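Local coordinates for protein propionate kinase (Francisella tularensis subsp. tularensis, PDB 3KHY) that probably transfers the terminal phosphate of ATP to acetate or propionate, giving the acyl phosphate and ADP, and can probably run the reaction in reverse, at residues Q91-S96 with L104-A109; N39-F44 with V51-N56; L291-F296 with A328-N333. All blocks are in the same frame, centred on the assembly; numbering follows the deposited sequence.

How the interactions relate
Along the chain the order is interaction 2, interaction 1, interaction 3, and none touches another. Interactions 1 and 2 belong to the half built on the mixed sheet of strands 3-9, 79-86 and 137-141. Interaction 2 is the hairpin at one border of that sheet, and interaction 1 packs a loop on helix 101-109. The two contact centres lie about 32 Å apart. Interaction 3 joins helices 287-307 and 328-337 in the half with the second sheet, its centre about 37 Å from each of the others. The contacts sample both halves of an actin-like ATPase fold, and the F296 side chain of interaction 3 lies about 4 Å from those of M275 and I323, both predicted ATP-binding residues.

Interaction 1 of 3, residues Q91-S96 with L104-A109; sequences QYFSKS and LEKIKA
Y92 and F93 both pack on K106, without any hydrogen bond between the two segments. The aliphatic chain of K106 does most of the touching. Its CB lies over one face of the Y92 ring. Further along, K106 CG comes to 4.0 Å from Y92 CD1. F93 reaches the same lysine with the far end of its ring. F93 CZ is 3.4 Å from K106 CB and 3.8 Å from K106 CD. The lysine chain is extended beyond CG, which keeps CB, CG and CD all close to the rings.

The loop between strands 79-86 and 97-98 is packed in this way on helix 101-109, in the half of the actin-like ATPase fold that carries the larger sheet. F93 is buried and also stacks on F141, at the end of strand 137-141. I107 reaches that strand too, touching A139 and F141.

Two smaller apolar contacts accompany the lysine. The CG1 branch of I107 lies 3.9 Å from F93 CE2, and on the more exposed side A109 CB is 3.9 Å from Y92 CE2. Two further van der Waals contacts involve polar atoms. The backbone N of I107 sits in plane at the edge of the F93 ring, and A109 CB is 3.7 Å from Y92 OH.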
loop_
_atom_site.group_PDB
_atom_site.type_symbol
_atom_site.label_atom_id
_atom_site.label_comp_id
_atom_site.label_asym_id
_atom_site.label_seq_id
_atom_site.Cartn_x
_atom_site.Cartn_y
_atom_site.Cartn_z
ATOM N N GLN A 91 6.814 -16.089 12.115
ATOM C CA GLN A 91 7.112 -15.447 13.391
ATOM C C GLN A 91 7.993 -16.316 14.279
ATOM O O GLN A 91 8.353 -15.914 15.380
ATOM C CB GLN A 91 5.825 -15.067 14.124
ATOM C CG GLN A 91 5.089 -13.904 13.481
ATOM C CD GLN A 91 3.996 -13.355 14.372
ATOM O OE1 GLN A 91 2.855 -13.821 14.332
ATOM N NE2 GLN A 91 4.339 -12.362 15.187
ATOM N N TYR A 92 8.354 -17.496 13.786
ATOM C CA TYR A 92 9.201 -18.415 14.534
ATOM C C TYR A 92 10.645 -17.949 14.651
ATOM O O TYR A 92 11.300 -18.204 15.658
ATOM C CB TYR A 92 9.214 -19.792 13.873
ATOM C CG TYR A 92 7.906 -20.536 13.932
ATOM C CD1 TYR A 92 7.491 -21.155 15.106
ATOM C CD2 TYR A 92 7.102 -20.651 12.807
ATOM C CE1 TYR A 92 6.296 -21.854 15.163
ATOM C CE2 TYR A 92 5.907 -21.343 12.853
ATOM C CZ TYR A 92 5.509 -21.944 14.034
ATOM O OH TYR A 92 4.322 -22.635 14.085
ATOM N N PHE A 93 11.164 -17.304 13.609
ATOM C CA PHE A 93 12.595 -17.024 13.571
ATOM C C PHE A 93 12.918 -15.548 13.434
ATOM O O PHE A 93 12.588 -14.924 12.422
ATOM C CB PHE A 93 13.258 -17.797 12.439
ATOM C CG PHE A 93 13.138 -19.293 12.573
ATOM C CD1 PHE A 93 13.923 -19.981 13.478
ATOM C CD2 PHE A 93 12.250 -20.008 11.789
ATOM C CE1 PHE A 93 13.824 -21.363 13.604
ATOM C CE2 PHE A 93 12.151 -21.394 11.908
ATOM C CZ PHE A 93 12.942 -22.063 12.815
ATOM N N SER A 94 13.579 -15.003 14.452
ATOM C CA SER A 94 14.009 -13.611 14.439
ATOM C C SER A 94 15.524 -13.535 14.301
ATOM O O SER A 94 16.107 -12.454 14.371
ATOM C CB SER A 94 13.568 -12.920 15.729
ATOM O OG SER A 94 14.182 -13.544 16.841
ATOM N N LYS A 95 16.157 -14.688 14.113
ATOM C CA LYS A 95 17.595 -14.751 13.904
ATOM C C LYS A 95 17.944 -16.093 13.284
ATOM O O LYS A 95 17.099 -16.982 13.203
ATOM C CB LYS A 95 18.321 -14.605 15.239
ATOM C CG LYS A 95 17.898 -15.651 16.247
ATOM C CD LYS A 95 18.618 -15.510 17.579
ATOM C CE LYS A 95 18.093 -16.531 18.574
ATOM N NZ LYS A 95 18.623 -16.311 19.948
ATOM N N SER A 96 19.190 -16.241 12.847
ATOM C CA SER A 96 19.643 -17.488 12.247
ATOM C C SER A 96 19.718 -18.578 13.314
ATOM O O SER A 96 19.863 -18.276 14.494
ATOM C CB SER A 96 21.003 -17.280 11.578
ATOM O OG SER A 96 20.911 -16.246 10.594
ATOM N N LEU A 104 13.935 -27.596 12.300
ATOM C CA LEU A 104 13.350 -28.170 11.090
ATOM C C LEU A 104 11.827 -28.267 11.166
ATOM O O LEU A 104 11.137 -28.021 10.176
ATOM C CB LEU A 104 13.939 -29.547 10.797
ATOM C CG LEU A 104 15.147 -29.573 9.871
ATOM C CD1 LEU A 104 15.518 -31.015 9.541
ATOM C CD2 LEU A 104 14.858 -28.779 8.602
ATOM N N GLU A 105 11.306 -28.644 12.331
ATOM C CA GLU A 105 9.859 -28.679 12.526
ATOM C C GLU A 105 9.259 -27.296 12.285
ATOM O O GLU A 105 8.244 -27.157 11.599
ATOM C CB GLU A 105 9.497 -29.166 13.936
ATOM C CG GLU A 105 9.782 -30.639 14.189
ATOM C CD GLU A 105 9.398 -31.089 15.595
ATOM O OE1 GLU A 105 8.691 -30.331 16.299
ATOM O OE2 GLU A 105 9.805 -32.205 15.994
ATOM N N LYS A 106 9.896 -26.279 12.854
ATOM C CA LYS A 106 9.429 -24.903 12.710
ATOM C C LYS A 106 9.467 -24.428 11.262
ATOM O O LYS A 106 8.515 -23.818 10.771
ATOM C CB LYS A 106 10.258 -23.969 13.589
ATOM C CG LYS A 106 10.081 -24.187 15.078
ATOM C CD LYS A 106 10.948 -23.207 15.845
ATOM C CE LYS A 106 10.884 -23.451 17.337
ATOM N NZ LYS A 106 11.840 -22.553 18.040
ATOM N N ILE A 107 10.577 -24.691 10.579
ATOM C CA ILE A 107 10.679 -24.365 9.161
ATOM C C ILE A 107 9.548 -25.028 8.381
ATOM O O ILE A 107 8.936 -24.414 7.505
ATOM C CB ILE A 107 12.029 -24.817 8.571
ATOM C CG1 ILE A 107 13.163 -24.001 9.190
ATOM C CG2 ILE A 107 12.025 -24.644 7.055
ATOM C CD1 ILE A 107 14.540 -24.453 8.763
ATOM N N LYS A 108 9.262 -26.284 8.710
ATOM C CA LYS A 108 8.202 -27.013 8.030
ATOM C C LYS A 108 6.841 -26.345 8.260
ATOM O O LYS A 108 5.975 -26.374 7.392
ATOM C CB LYS A 108 8.179 -28.469 8.505
ATOM C CG LYS A 108 6.979 -29.273 8.022
ATOM C CD LYS A 108 7.039 -30.724 8.501
ATOM C CE LYS A 108 7.974 -31.581 7.645
ATOM N NZ LYS A 108 9.414 -31.181 7.718
ATOM N N ALA A 109 6.658 -25.736 9.426
ATOM C CA ALA A 109 5.386 -25.093 9.745
ATOM C C ALA A 109 5.190 -23.804 8.949
ATOM O O ALA A 109 4.081 -23.268 8.890
ATOM C CB ALA A 109 5.272 -24.830 11.237
#

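Interaction 2 of 3, residues N39-F44 with V51-N56; sequences NCKVVF and VKYLEN
A β-hairpin of strands 41-45 and 49-53 brings C40, K41 and V42 against K52, Y53 and L54. The two strands run antiparallel, and the axes of segments 41-44 and 51-53 come within 4.6 Å. V42 and K52 form a hydrogen-bonded pair. V42 N donates to K52 O and K52 N to V42 O, both at 2.8 Å. This second bond is nearly straight, at 175°. K41-Y53 and V43-V51 are the non-hydrogen-bonded pairs on either side of it. Beyond the regular strands, L54 N still bonds to C40 O at 3.0 Å, but the donor stands above the carbonyl plane.

K41, V43, V51 and Y53 share one face. K41 CG sits between its own backbone N and carbonyl carbon, with chi1 62°, and the extended chain then lies alongside the Y53 ring, pointing the same way. K41 CB is 3.8 Å from Y53 CD1, and K41 CD is 3.9 Å from Y53 CE1. The same CD meets the CG1 branch of V51 at 4.1 Å. The ammonium group of K41 has a long, weak ion pair with E33 on the neighbouring strand.

V42 and K52 point to the other face, toward helix 59-72, where both touch M65. The F44 ring is also reached by K52, with F44 CE2 3.8 Å from K52 CD. F69 stacks on this ring, and F16 meets it at an angle. C40 is buried, and its CB lies 3.2 Å from L54 O.

Strand 49-53 is the outermost strand on this side of the sheet within the chain, and strand 41-45 bonds onward to strand 25-33. The arrangement is a β-hairpin at the border of the larger mixed sheet, as counted within this chain.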
loop_
_atom_site.group_PDB
_atom_site.type_symbol
_atom_site.label_atom_id
_atom_site.label_comp_id
_atom_site.label_asym_id
_atom_site.label_seq_id
_atom_site.Cartn_x
_atom_site.Cartn_y
_atom_site.Cartn_z
ATOM N N ASN A 39 18.099 -30.405 -19.910
ATOM C CA ASN A 39 19.000 -29.262 -19.950
ATOM C C ASN A 39 19.678 -28.976 -18.617
ATOM O O ASN A 39 20.182 -27.876 -18.384
ATOM C CB ASN A 39 18.244 -28.028 -20.432
ATOM C CG ASN A 39 17.693 -28.206 -21.822
ATOM O OD1 ASN A 39 18.420 -28.574 -22.744
ATOM N ND2 ASN A 39 16.402 -27.955 -21.985
ATOM N N CYS A 40 19.685 -29.974 -17.743
ATOM C CA CYS A 40 20.359 -29.847 -16.465
ATOM C C CYS A 40 21.829 -29.492 -16.686
ATOM O O CYS A 40 22.510 -30.114 -17.507
ATOM C CB CYS A 40 20.245 -31.150 -15.681
ATOM S SG CYS A 40 21.055 -31.108 -14.075
ATOM N N LYS A 41 22.311 -28.490 -15.958
ATOM C CA LYS A 41 23.713 -28.089 -16.032
ATOM C C LYS A 41 24.171 -27.396 -14.752
ATOM O O LYS A 41 23.376 -26.784 -14.045
ATOM C CB LYS A 41 23.950 -27.155 -17.219
ATOM C CG LYS A 41 23.171 -25.863 -17.115
ATOM C CD LYS A 41 23.642 -24.840 -18.128
ATOM C CE LYS A 41 22.835 -23.561 -17.993
ATOM N NZ LYS A 41 23.291 -22.514 -18.943
ATOM N N VAL A 42 25.461 -27.492 -14.460
ATOM C CA VAL A 42 26.021 -26.796 -13.317
ATOM C C VAL A 42 27.125 -25.860 -13.788
ATOM O O VAL A 42 28.063 -26.283 -14.474
ATOM C CB VAL A 42 26.589 -27.781 -12.287
ATOM C CG1 VAL A 42 26.951 -27.048 -11.000
ATOM C CG2 VAL A 42 25.581 -28.893 -12.023
ATOM N N VAL A 43 26.998 -24.583 -13.446
ATOM C CA VAL A 43 28.055 -23.616 -13.723
ATOM C C VAL A 43 28.937 -23.446 -12.492
ATOM O O VAL A 43 28.441 -23.323 -11.377
ATOM C CB VAL A 43 27.494 -22.241 -14.110
ATOM C CG1 VAL A 43 28.633 -21.315 -14.524
ATOM C CG2 VAL A 43 26.473 -22.377 -15.234
ATOM N N PHE A 44 30.246 -23.478 -12.700
ATOM C CA PHE A 44 31.201 -23.239 -11.636
ATOM C C PHE A 44 32.045 -22.045 -12.036
ATOM O O PHE A 44 32.617 -22.018 -13.135
ATOM C CB PHE A 44 32.141 -24.433 -11.475
ATOM C CG PHE A 44 31.475 -25.692 -10.992
ATOM C CD1 PHE A 44 31.382 -25.969 -9.641
ATOM C CD2 PHE A 44 30.999 -26.631 -11.896
ATOM C CE1 PHE A 44 30.795 -27.139 -9.201
ATOM C CE2 PHE A 44 30.418 -27.805 -11.460
ATOM C CZ PHE A 44 30.314 -28.058 -10.119
ATOM N N VAL A 51 31.306 -24.826 -17.397
ATOM C CA VAL A 51 29.915 -25.273 -17.459
ATOM C C VAL A 51 29.853 -26.773 -17.680
ATOM O O VAL A 51 30.375 -27.279 -18.666
ATOM C CB VAL A 51 29.129 -24.579 -18.585
ATOM C CG1 VAL A 51 27.675 -25.052 -18.585
ATOM C CG2 VAL A 51 29.202 -23.067 -18.433
ATOM N N LYS A 52 29.223 -27.489 -16.753
ATOM C CA LYS A 52 29.163 -28.938 -16.853
ATOM C C LYS A 52 27.733 -29.356 -17.094
ATOM O O LYS A 52 26.861 -29.117 -16.259
ATOM C CB LYS A 52 29.695 -29.598 -15.583
ATOM C CG LYS A 52 31.149 -29.287 -15.280
ATOM C CD LYS A 52 31.674 -30.171 -14.158
ATOM C CE LYS A 52 33.147 -29.908 -13.877
ATOM N NZ LYS A 52 33.611 -30.604 -12.644
ATOM N N TYR A 53 27.489 -29.971 -18.246
ATOM C CA TYR A 53 26.153 -30.441 -18.568
ATOM C C TYR A 53 25.941 -31.835 -18.012
ATOM O O TYR A 53 26.873 -32.632 -17.947
ATOM C CB TYR A 53 25.922 -30.407 -20.076
ATOM C CG TYR A 53 25.887 -28.998 -20.615
ATOM C CD1 TYR A 53 24.685 -28.317 -20.751
ATOM C CD2 TYR A 53 27.059 -28.333 -20.955
ATOM C CE1 TYR A 53 24.649 -27.018 -21.231
ATOM C CE2 TYR A 53 27.031 -27.036 -21.433
ATOM C CZ TYR A 53 25.824 -26.387 -21.573
ATOM O OH TYR A 53 25.792 -25.100 -22.050
ATOM N N LEU A 54 24.710 -32.113 -17.597
ATOM C CA LEU A 54 24.372 -33.400 -17.013
ATOM C C LEU A 54 22.928 -33.731 -17.361
ATOM O O LEU A 54 22.043 -33.606 -16.511
ATOM C CB LEU A 54 24.534 -33.348 -15.492
ATOM C CG LEU A 54 24.776 -34.683 -14.794
ATOM C CD1 LEU A 54 26.157 -35.204 -15.158
ATOM C CD2 LEU A 54 24.643 -34.543 -13.289
ATOM N N GLU A 55 22.698 -34.138 -18.608
ATOM C CA GLU A 55 21.351 -34.435 -19.090
ATOM C C GLU A 55 20.561 -35.284 -18.106
ATOM O O GLU A 55 20.964 -36.399 -17.776
ATOM C CB GLU A 55 21.391 -35.135 -20.451
ATOM C CG GLU A 55 21.721 -34.218 -21.618
ATOM C CD GLU A 55 21.422 -34.858 -22.963
ATOM O OE1 GLU A 55 20.941 -36.013 -22.982
ATOM O OE2 GLU A 55 21.663 -34.203 -23.999
ATOM N N ASN A 56 19.442 -34.736 -17.644
ATOM C CA ASN A 56 18.536 -35.430 -16.737
ATOM C C ASN A 56 19.156 -35.799 -15.396
ATOM O O ASN A 56 18.690 -36.719 -14.730
ATOM C CB ASN A 56 17.953 -36.675 -17.410
ATOM C CG ASN A 56 17.090 -36.338 -18.609
ATOM O OD1 ASN A 56 17.285 -36.875 -19.698
ATOM N ND2 ASN A 56 16.134 -35.437 -18.415
#

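Interaction 3 of 3, residues L291-F296 with A328-N333; sequences LAIEIF and ANIRKN
I293 and F296 meet I330 across a buried junction of two helices, while E294 meets N333 beside them. The helices belong to the half of the actin-like ATPase fold that carries most of the predicted ATP-binding residues. The axes of 291-296 and 328-333 cross at -54° and come within 10.4 Å. I293 and I330 lie obliquely, the CG2 branch of I293 3.9 Å from the CD1 end of I330. The side chains of F296 and I330 cross at about a right angle, with I330 CG2 3.8 Å from F296 CE1. Both I330 and F296 also touch M275, one of the predicted ATP-binding residues.

The polar pair also crosses at about a right angle, with the carboxylate and amide planes 46° apart. N333 CG is anti to its backbone N, which carries the amide toward helix 287-307. There N333 ND2 also rests 3.6 Å from I293 CG2. The glutamate chain bends at chi2, bringing its carboxylate back to the amide. K337 binds both partners, through a salt bridge to E294 OE1 and a hydrogen bond to N333 OD1. N333 ND2 gives a hydrogen bond of 2.9 Å on the syn side of E294 OE2 but 29° out of the carboxylate plane, while the acceptor lies in the amide plane.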
loop_
_atom_site.group_PDB
_atom_site.type_symbol
_atom_site.label_atom_id
_atom_site.label_comp_id
_atom_site.label_asym_id
_atom_site.label_seq_id
_atom_site.Cartn_x
_atom_site.Cartn_y
_atom_site.Cartn_z
ATOM N N LEU A 291 7.672 5.905 -19.068
ATOM C CA LEU A 291 6.592 5.856 -18.071
ATOM C C LEU A 291 6.874 4.817 -16.998
ATOM O O LEU A 291 6.594 5.037 -15.816
ATOM C CB LEU A 291 5.241 5.546 -18.732
ATOM C CG LEU A 291 4.051 5.465 -17.768
ATOM C CD1 LEU A 291 3.835 6.797 -17.016
ATOM C CD2 LEU A 291 2.771 5.032 -18.489
ATOM N N ALA A 292 7.401 3.670 -17.415
ATOM C CA ALA A 292 7.739 2.605 -16.475
ATOM C C ALA A 292 8.772 3.113 -15.468
ATOM O O ALA A 292 8.687 2.823 -14.273
ATOM C CB ALA A 292 8.278 1.381 -17.222
ATOM N N ILE A 293 9.745 3.876 -15.955
ATOM C CA ILE A 293 10.771 4.441 -15.079
ATOM C C ILE A 293 10.191 5.497 -14.134
ATOM O O ILE A 293 10.579 5.556 -12.971
ATOM C CB ILE A 293 11.958 5.010 -15.896
ATOM C CG1 ILE A 293 12.793 3.858 -16.474
ATOM C CG2 ILE A 293 12.846 5.913 -15.037
ATOM C CD1 ILE A 293 13.859 4.312 -17.476
ATOM N N GLU A 294 9.268 6.323 -14.634
ATOM C CA GLU A 294 8.589 7.306 -13.791
ATOM C C GLU A 294 7.779 6.596 -12.705
ATOM O O GLU A 294 7.870 6.941 -11.533
ATOM C CB GLU A 294 7.668 8.222 -14.608
ATOM C CG GLU A 294 8.408 9.130 -15.597
ATOM C CD GLU A 294 9.447 9.988 -14.902
ATOM O OE1 GLU A 294 9.052 10.854 -14.084
ATOM O OE2 GLU A 294 10.652 9.781 -15.154
ATOM N N ILE A 295 6.980 5.604 -13.091
ATOM C CA ILE A 295 6.170 4.888 -12.089
ATOM C C ILE A 295 7.082 4.228 -11.044
ATOM O O ILE A 295 6.869 4.356 -9.844
ATOM C CB ILE A 295 5.240 3.862 -12.755
ATOM C CG1 ILE A 295 4.237 4.584 -13.660
ATOM C CG2 ILE A 295 4.487 3.054 -11.706
ATOM C CD1 ILE A 295 3.384 3.638 -14.496
ATOM N N PHE A 296 8.103 3.524 -11.508
ATOM C CA PHE A 296 9.058 2.853 -10.618
ATOM C C PHE A 296 9.724 3.854 -9.672
ATOM O O PHE A 296 9.725 3.672 -8.451
ATOM C CB PHE A 296 10.086 2.144 -11.504
ATOM C CG PHE A 296 11.211 1.449 -10.774
ATOM C CD1 PHE A 296 12.306 2.164 -10.310
ATOM C CD2 PHE A 296 11.229 0.061 -10.669
ATOM C CE1 PHE A 296 13.363 1.528 -9.686
ATOM C CE2 PHE A 296 12.289 -0.590 -10.050
ATOM C CZ PHE A 296 13.361 0.144 -9.559
ATOM N N ALA A 328 22.956 4.527 -12.531
ATOM C CA ALA A 328 23.069 5.936 -12.145
ATOM C C ALA A 328 21.844 6.739 -12.557
ATOM O O ALA A 328 21.420 7.634 -11.837
ATOM C CB ALA A 328 24.349 6.574 -12.737
ATOM N N ASN A 329 21.290 6.444 -13.728
ATOM C CA ASN A 329 20.136 7.187 -14.227
ATOM C C ASN A 329 18.905 7.010 -13.329
ATOM O O ASN A 329 18.113 7.936 -13.129
ATOM C CB ASN A 329 19.802 6.742 -15.662
ATOM C CG ASN A 329 19.404 5.256 -15.743
ATOM O OD1 ASN A 329 20.131 4.371 -15.270
ATOM N ND2 ASN A 329 18.243 4.984 -16.338
ATOM N N ILE A 330 18.739 5.804 -12.802
ATOM C CA ILE A 330 17.606 5.510 -11.939
ATOM C C ILE A 330 17.736 6.185 -10.569
ATOM O O ILE A 330 16.775 6.732 -10.043
ATOM C CB ILE A 330 17.429 3.992 -11.727
ATOM C CG1 ILE A 330 17.146 3.301 -13.057
ATOM C CG2 ILE A 330 16.316 3.734 -10.728
ATOM C CD1 ILE A 330 15.936 3.818 -13.784
ATOM N N ARG A 331 18.927 6.140 -9.993
ATOM C CA ARG A 331 19.168 6.851 -8.747
ATOM C C ARG A 331 18.934 8.357 -8.943
ATOM O O ARG A 331 18.325 9.007 -8.104
ATOM C CB ARG A 331 20.607 6.593 -8.270
ATOM C CG ARG A 331 20.901 5.130 -7.874
ATOM C CD ARG A 331 22.254 5.036 -7.130
ATOM N NE ARG A 331 23.358 5.525 -7.974
ATOM C CZ ARG A 331 24.299 4.771 -8.536
ATOM N NH1 ARG A 331 24.330 3.450 -8.363
ATOM N NH2 ARG A 331 25.238 5.352 -9.277
ATOM N N LYS A 332 19.423 8.903 -10.056
ATOM C CA LYS A 332 19.227 10.322 -10.352
ATOM C C LYS A 332 17.729 10.659 -10.419
ATOM O O LYS A 332 17.280 11.686 -9.922
ATOM C CB LYS A 332 19.907 10.683 -11.670
ATOM C CG LYS A 332 19.525 12.056 -12.228
ATOM C CD LYS A 332 20.197 12.299 -13.578
ATOM C CE LYS A 332 19.904 13.695 -14.106
ATOM N NZ LYS A 332 20.430 13.898 -15.494
ATOM N N ASN A 333 16.962 9.776 -11.038
ATOM C CA ASN A 333 15.546 10.016 -11.212
ATOM C C ASN A 333 14.858 9.989 -9.847
ATOM O O ASN A 333 14.081 10.879 -9.512
ATOM C CB ASN A 333 14.943 8.973 -12.154
ATOM C CG ASN A 333 13.504 9.282 -12.523
ATOM O OD1 ASN A 333 12.665 9.542 -11.655
ATOM N ND2 ASN A 333 13.207 9.250 -13.815
#